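Local coordinates for protein chinitase A (Streptomyces coelicolor, PDB 3EBV) that is probably an endochitinase, its glycosyl hydrolase family 18 domain cleaving internal glycosidic bonds of chitin, at residues 78-83 against 106-111; 89-94 against 130-135; 201-206 against 241-246. One frame throughout, in Å; residues are numbered along the deposited sequence. Where two conformers were deposited one is given.

Contact 1 of 3, residues 78-83 against 106-111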
# COMPACT_ATOMS: atom_id res chain seq x y z
N VAL A 78 9.30 6.04 4.93
CA VAL A 78 9.58 4.60 4.86
C VAL A 78 8.79 3.94 5.96
O VAL A 78 8.95 4.30 7.13
CB VAL A 78 11.11 4.28 5.03
CG1 VAL A 78 11.39 2.78 4.87
CG2 VAL A 78 11.94 5.10 4.03
N ILE A 79 7.93 3.00 5.60
CA ILE A 79 7.05 2.36 6.58
C ILE A 79 7.26 0.86 6.56
O ILE A 79 7.81 0.32 5.60
CB ILE A 79 5.56 2.74 6.30
CG1 ILE A 79 5.11 2.20 4.92
CG2 ILE A 79 5.39 4.27 6.41
CD1 ILE A 79 3.66 2.62 4.55
N ILE A 80 6.86 0.18 7.64
CA ILE A 80 6.93 -1.28 7.71
C ILE A 80 5.59 -1.90 7.32
O ILE A 80 4.56 -1.55 7.91
CB ILE A 80 7.44 -1.77 9.13
CG1 ILE A 80 7.61 -3.27 9.19
CG2 ILE A 80 6.55 -1.25 10.27
CD1 ILE A 80 8.70 -3.79 8.23
N SER A 81 5.61 -2.85 6.38
CA SER A 81 4.37 -3.54 6.00
C SER A 81 4.23 -4.82 6.77
O SER A 81 5.19 -5.61 6.86
CB SER A 81 4.33 -3.81 4.49
OG SER A 81 3.10 -4.40 4.12
N VAL A 82 3.04 -5.06 7.31
CA VAL A 82 2.73 -6.30 8.02
C VAL A 82 1.86 -7.20 7.16
O VAL A 82 0.86 -6.73 6.58
CB VAL A 82 1.99 -6.00 9.34
CG1 VAL A 82 1.70 -7.28 10.09
CG2 VAL A 82 2.84 -5.04 10.20
N GLY A 83 2.20 -8.48 7.06
CA GLY A 83 1.35 -9.43 6.35
C GLY A 83 2.02 -9.99 5.14
O GLY A 83 3.04 -10.68 5.24
N SER A 106 7.73 -0.71 18.53
CA SER A 106 9.12 -1.10 18.84
C SER A 106 9.92 -1.20 17.54
O SER A 106 11.06 -0.72 17.47
CB SER A 106 9.13 -2.44 19.57
OG SER A 106 10.48 -2.81 19.88
N VAL A 107 9.33 -1.80 16.50
CA VAL A 107 10.03 -1.93 15.20
C VAL A 107 10.24 -0.56 14.56
O VAL A 107 11.31 -0.24 14.01
CB VAL A 107 9.23 -2.86 14.25
CG1 VAL A 107 9.72 -2.78 12.80
CG2 VAL A 107 9.31 -4.29 14.77
N MSE A 108 9.20 0.28 14.62
CA MSE A 108 9.33 1.62 14.10
C MSE A 108 10.47 2.40 14.77
O MSE A 108 11.28 3.01 14.07
CB MSE A 108 8.01 2.37 14.27
CG MSE A 108 6.91 1.89 13.33
SE MSE A 108 5.18 2.77 13.82
CE MSE A 108 5.71 4.63 13.75
N ARG A 109 10.52 2.36 16.09
CA ARG A 109 11.55 3.10 16.82
C ARG A 109 12.95 2.52 16.58
O ARG A 109 13.88 3.29 16.46
CB ARG A 109 11.23 3.07 18.30
CG ARG A 109 10.00 3.87 18.66
CD ARG A 109 10.19 5.35 18.43
NE ARG A 109 11.07 5.90 19.46
CZ ARG A 109 11.50 7.16 19.50
NH1 ARG A 109 11.15 8.04 18.57
NH2 ARG A 109 12.30 7.54 20.50
N GLU A 110 13.06 1.20 16.48
CA GLU A 110 14.37 0.57 16.23
C GLU A 110 14.97 0.96 14.89
O GLU A 110 16.18 1.22 14.80
CB GLU A 110 14.29 -0.94 16.33
CG GLU A 110 15.61 -1.64 15.90
CD GLU A 110 16.79 -1.40 16.85
OE1 GLU A 110 16.58 -0.86 17.96
OE2 GLU A 110 17.93 -1.76 16.45
N TYR A 111 14.15 1.01 13.84
CA TYR A 111 14.68 1.25 12.49
C TYR A 111 14.42 2.63 11.97
O TYR A 111 14.91 2.97 10.89
CB TYR A 111 14.16 0.19 11.50
CG TYR A 111 14.59 -1.19 11.90
CD1 TYR A 111 15.86 -1.67 11.54
CD2 TYR A 111 13.79 -1.98 12.71
CE1 TYR A 111 16.28 -2.92 11.94
CE2 TYR A 111 14.20 -3.24 13.12
CZ TYR A 111 15.47 -3.70 12.74
OH TYR A 111 15.85 -4.96 13.17
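With CG1 anti to the backbone N (chi1 -176°), the side chain of I80 leaves strand 77-84 and reaches toward helix 94-111, where V107 places its own CG1 anti to the backbone N (chi1 167°) and meets it. The two branches touch through their carbons, I80 CG1 lying 4.2 Å from V107 CG1. M108, a selenomethionine, comes in beside V107 and approaches the other branch of the isoleucine, I80 CG2 to M108 CG being 4.4 Å; beyond CG its chain turns away, so that CG and not the selenium makes the contact. Consecutive residues of the helix thus take one branch each of a single strand side chain, and the backbones keep 7.4 Å between the CA atoms of I80 and M108.

F113 closes the arrangement by packing on both I80 and V107, while F49 touches I80 and meets the ring of Y111 edge-to-face. On the strand, S81 OG hydrogen-bonds D117 OD2, within the aspartate-rich signature of family 18. This is the strand-to-helix packing of one beta-alpha-beta unit of the TIM barrel, completed by strand 115-120.

All three touching residues are buried, and the contact is purely apolar. Dispersion and exclusion of water therefore hold helix to strand here, without directional bonds, whereas I80 is tied to neighbouring strand 115-120 through backbone hydrogen bonds with G115 and D117.

Contact 2 of 3, residues 89-94 against 130-135; sequences VSVNSS and TQALRA
Q131 NE2 donates a hydrogen bond to S94 OG, the polar link between residues 89-94 and helix 126-140, 3.0 Å long with an N-H...O angle of 160°. The hydroxyl oxygen lies only 8° out of the amide plane of Q131, so the donor N-H is well aimed. Q131 reaches it with a fully extended chain, CG being anti to the backbone N (chi1 178°) and the rest stretched out beyond. The bond sits at the outer end of the contact, where S94 is exposed and Q131 partly so.

The apolar pair is buried. V91 CG1 meets A132 CB at 3.9 Å, a methyl-to-methyl contact, with the CA atoms of V91 and A132 7.7 Å apart. F100 of helix 94-111 touches both residues, and A97 also packs on A132, which extends the apolar patch into the helix that the loop leads into.

Next to the contact, S93 occupies the N-cap position of helix 94-111, and its OG is hydrogen-bonded to S96 OG, which also bonds N92 N.

The arrangement belongs to the alpha/beta (TIM) barrel: the loop following strand 77-84, together with the start of the helix it feeds, rests against the next helix of the outer layer.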
# COMPACT_ATOMS: atom_id res chain seq x y z
N VAL A 89 0.09 -13.13 10.75
CA VAL A 89 -0.28 -12.23 11.86
C VAL A 89 -1.81 -12.22 12.06
O VAL A 89 -2.55 -12.15 11.07
CB VAL A 89 0.21 -10.78 11.58
CG1 VAL A 89 -0.22 -9.80 12.70
CG2 VAL A 89 1.74 -10.77 11.46
N SER A 90 -2.28 -12.33 13.31
CA SER A 90 -3.73 -12.24 13.64
C SER A 90 -3.96 -11.20 14.72
O SER A 90 -3.25 -11.19 15.74
CB SER A 90 -4.32 -13.58 14.11
OG SER A 90 -4.30 -14.52 13.04
N VAL A 91 -4.93 -10.32 14.50
CA VAL A 91 -5.28 -9.27 15.48
C VAL A 91 -6.79 -9.43 15.71
O VAL A 91 -7.62 -8.89 14.95
CB VAL A 91 -4.87 -7.87 15.01
CG1 VAL A 91 -5.26 -6.79 16.04
CG2 VAL A 91 -3.35 -7.80 14.78
N ASN A 92 -7.14 -10.24 16.70
CA ASN A 92 -8.52 -10.66 16.89
C ASN A 92 -8.90 -10.77 18.38
O ASN A 92 -9.79 -11.51 18.75
CB ASN A 92 -8.76 -11.98 16.18
CG ASN A 92 -7.81 -13.07 16.64
OD1 ASN A 92 -7.11 -12.93 17.65
ND2 ASN A 92 -7.77 -14.18 15.88
N SER A 93 -8.21 -9.99 19.22
CA SER A 93 -8.52 -9.96 20.66
C SER A 93 -7.90 -8.68 21.20
O SER A 93 -7.10 -8.02 20.53
CB SER A 93 -7.88 -11.15 21.37
OG SER A 93 -6.48 -11.06 21.24
N SER A 94 -8.24 -8.30 22.45
CA SER A 94 -7.60 -7.18 23.05
C SER A 94 -6.09 -7.40 23.24
O SER A 94 -5.28 -6.52 22.96
CB SER A 94 -8.27 -6.88 24.40
OG SER A 94 -7.70 -5.73 24.95
N THR A 130 -9.11 -1.98 14.75
CA THR A 130 -9.34 -0.57 15.08
C THR A 130 -8.72 -0.27 16.46
O THR A 130 -8.01 0.72 16.61
CB THR A 130 -10.87 -0.23 15.08
OG1 THR A 130 -11.40 -0.46 13.74
CG2 THR A 130 -11.10 1.23 15.48
N GLN A 131 -8.96 -1.17 17.41
CA GLN A 131 -8.38 -0.97 18.74
C GLN A 131 -6.85 -0.92 18.65
O GLN A 131 -6.21 -0.03 19.24
CB GLN A 131 -8.79 -2.11 19.63
CG GLN A 131 -8.18 -2.00 21.07
CD GLN A 131 -8.59 -3.15 21.97
OE1 GLN A 131 -9.63 -3.80 21.79
NE2 GLN A 131 -7.75 -3.39 23.00
N ALA A 132 -6.28 -1.85 17.87
CA ALA A 132 -4.81 -1.92 17.72
C ALA A 132 -4.24 -0.64 17.12
O ALA A 132 -3.23 -0.09 17.57
CB ALA A 132 -4.41 -3.13 16.88
N LEU A 133 -4.91 -0.15 16.08
CA LEU A 133 -4.41 1.05 15.41
C LEU A 133 -4.52 2.32 16.30
O LEU A 133 -3.67 3.21 16.22
CB LEU A 133 -5.11 1.28 14.04
CG LEU A 133 -4.71 0.22 12.99
CD1 LEU A 133 -5.60 0.44 11.74
CD2 LEU A 133 -3.23 0.28 12.63
N ARG A 134 -5.59 2.40 17.10
CA ARG A 134 -5.68 3.53 18.05
C ARG A 134 -4.59 3.45 19.11
O ARG A 134 -4.01 4.47 19.47
CB ARG A 134 -7.07 3.57 18.69
CG ARG A 134 -8.20 3.99 17.71
CD ARG A 134 -7.96 5.32 17.11
NE ARG A 134 -9.08 5.71 16.24
CZ ARG A 134 -9.15 6.85 15.54
NH1 ARG A 134 -8.14 7.73 15.54
NH2 ARG A 134 -10.23 7.11 14.78
N ALA A 135 -4.32 2.24 19.58
CA ALA A 135 -3.21 2.06 20.57
C ALA A 135 -1.86 2.48 19.96
O ALA A 135 -1.04 3.18 20.58
CB ALA A 135 -3.17 0.64 21.06

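Contact 3 of 3, residues 201-206 against 241-246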
# COMPACT_ATOMS: atom_id res chain seq x y z
N PHE A 201 -11.90 -1.35 -14.38
CA PHE A 201 -11.74 -2.03 -13.07
C PHE A 201 -11.16 -1.03 -12.08
O PHE A 201 -11.59 -1.01 -10.91
CB PHE A 201 -10.78 -3.18 -13.25
CG PHE A 201 -10.74 -4.19 -12.12
CD1 PHE A 201 -11.78 -5.10 -11.91
CD2 PHE A 201 -9.60 -4.26 -11.30
CE1 PHE A 201 -11.67 -6.10 -10.89
CE2 PHE A 201 -9.50 -5.25 -10.29
CZ PHE A 201 -10.49 -6.15 -10.08
N LEU A 202 -10.20 -0.23 -12.52
CA LEU A 202 -9.60 0.76 -11.62
C LEU A 202 -10.61 1.83 -11.22
O LEU A 202 -10.78 2.14 -10.04
CB LEU A 202 -8.36 1.41 -12.26
CG LEU A 202 -7.30 0.40 -12.76
CD1 LEU A 202 -6.10 1.12 -13.33
CD2 LEU A 202 -6.87 -0.55 -11.62
N THR A 203 -11.26 2.43 -12.22
CA THR A 203 -12.13 3.57 -11.89
C THR A 203 -13.41 3.18 -11.18
O THR A 203 -13.83 3.87 -10.23
CB THR A 203 -12.46 4.39 -13.18
OG1 THR A 203 -13.10 3.51 -14.14
CG2 THR A 203 -11.19 4.95 -13.81
N ALA A 204 -14.06 2.10 -11.64
CA ALA A 204 -15.31 1.67 -11.04
C ALA A 204 -15.18 1.13 -9.62
O ALA A 204 -16.12 1.26 -8.81
CB ALA A 204 -16.04 0.68 -11.96
N LEU A 205 -14.05 0.47 -9.33
CA LEU A 205 -13.83 -0.01 -7.96
C LEU A 205 -13.31 1.11 -7.07
O LEU A 205 -13.70 1.16 -5.89
CB LEU A 205 -12.85 -1.20 -7.96
CG LEU A 205 -13.51 -2.56 -8.22
CD1 LEU A 205 -14.20 -2.68 -9.57
CD2 LEU A 205 -12.44 -3.66 -8.11
N ALA A 206 -12.43 2.00 -7.57
CA ALA A 206 -12.02 3.17 -6.77
C ALA A 206 -13.24 4.01 -6.39
O ALA A 206 -13.32 4.53 -5.27
CB ALA A 206 -11.00 4.00 -7.51
N ASN A 241 -2.39 5.74 -15.85
CA ASN A 241 -2.48 7.21 -16.03
C ASN A 241 -3.85 7.61 -16.55
O ASN A 241 -4.38 8.62 -16.11
CB ASN A 241 -1.36 7.69 -16.98
CG ASN A 241 0.01 7.44 -16.39
OD1 ASN A 241 0.16 7.28 -15.17
ND2 ASN A 241 1.05 7.46 -17.24
N ALA A 242 -4.44 6.79 -17.43
CA ALA A 242 -5.81 7.07 -17.87
C ALA A 242 -6.80 7.00 -16.71
O ALA A 242 -7.71 7.86 -16.59
CB ALA A 242 -6.21 6.14 -18.97
N ALA A 243 -6.67 5.99 -15.86
CA ALA A 243 -7.59 5.90 -14.73
C ALA A 243 -7.43 7.11 -13.79
O ALA A 243 -8.41 7.63 -13.24
CB ALA A 243 -7.31 4.57 -13.95
N LEU A 244 -6.18 7.51 -13.55
CA LEU A 244 -5.93 8.70 -12.73
C LEU A 244 -6.60 9.93 -13.36
O LEU A 244 -7.22 10.69 -12.63
CB LEU A 244 -4.41 8.93 -12.58
CG LEU A 244 -3.69 7.86 -11.73
CD1 LEU A 244 -2.18 8.12 -11.96
CD2 LEU A 244 -4.06 7.98 -10.26
N ASP A 245 -6.43 10.08 -14.67
CA ASP A 245 -7.08 11.20 -15.41
C ASP A 245 -8.58 11.11 -15.25
O ASP A 245 -9.27 12.13 -15.08
CB ASP A 245 -6.71 11.15 -16.88
CG ASP A 245 -5.26 11.53 -17.14
OD1 ASP A 245 -4.59 12.01 -16.19
OD2 ASP A 245 -4.87 11.34 -18.31
N CYS A 246 -9.13 9.92 -15.41
CA CYS A 246 -10.58 9.78 -15.39
C CYS A 246 -11.15 10.23 -14.05
O CYS A 246 -12.13 11.03 -13.96
CB CYS A 246 -10.93 8.34 -15.74
SG CYS A 246 -12.72 7.94 -15.64
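T203 and L202, consecutive residues on helix 199-210, present their side chains to one face of helix 237-249, and A243 receives both. L202 meets it with two of its atoms: CB and CD1 each lie 3.7 Å from A243 CB, so the alanine methyl rests alongside the leucine chain between its root and one branch. CG stands beside the backbone N with CD1 extended beyond it (chi2 -178°), an arrangement that brings that branch up to the methyl.

T203 comes in alongside, its methyl pointing nearly parallel to the CD1 branch of L202 but landing further along helix 237-249. Its CG2 is 3.8 Å from A243 CA and 3.8 Å from C246 SG, and thus fits over the helix backbone between two residues one turn apart. The threonine torsion (chi1 58°) accounts for this: CG2 lies anti to the carbonyl carbon and faces the neighbouring helix, while OG1 turns back to its own helix, where it makes weak hydrogen bonds to V199 O and D200 O. The hydroxyl is thereby kept from the apolar interface. C246 SG, approached by that methyl, is in turn joined in a disulfide to C253, beyond the end of the helix.

The small residue at the centre of the contact permits close backbones, only 5.8 Å from T203 CA to A243 CA. The axes of the two short segments are 9.3 Å apart and cross at -38°. Beneath the pair, strand 219-224 completes the core, L223 touching L202 and L221 touching A243.

Two helices running in roughly the same sense, linked through a strand that lies beneath both, are the outer-layer neighbours of a TIM barrel, here with a disulfide at the edge of their interface.

Contacts 1 and 2 are neighbours, with centres 16 Å apart and segments that alternate along the chain; V82 CG1 touches V89 CG2 at 3.7 Å. Both involve helix 94-111, contact 1 near its C-terminal end and contact 2 at its N-terminus. Contact 3 follows later in sequence and lies across the barrel, its centre 30 Å from that of contact 1 and 32 Å from that of contact 2, with nearest atoms about 18 and 19 Å away. Contact 1 packs the outer side of strand 77-84, whereas the neighbouring S81, bonded to D117, faces the acidic signature of strand 115-120, including D117 and D119, which is probably catalytic as in other family 18 enzymes.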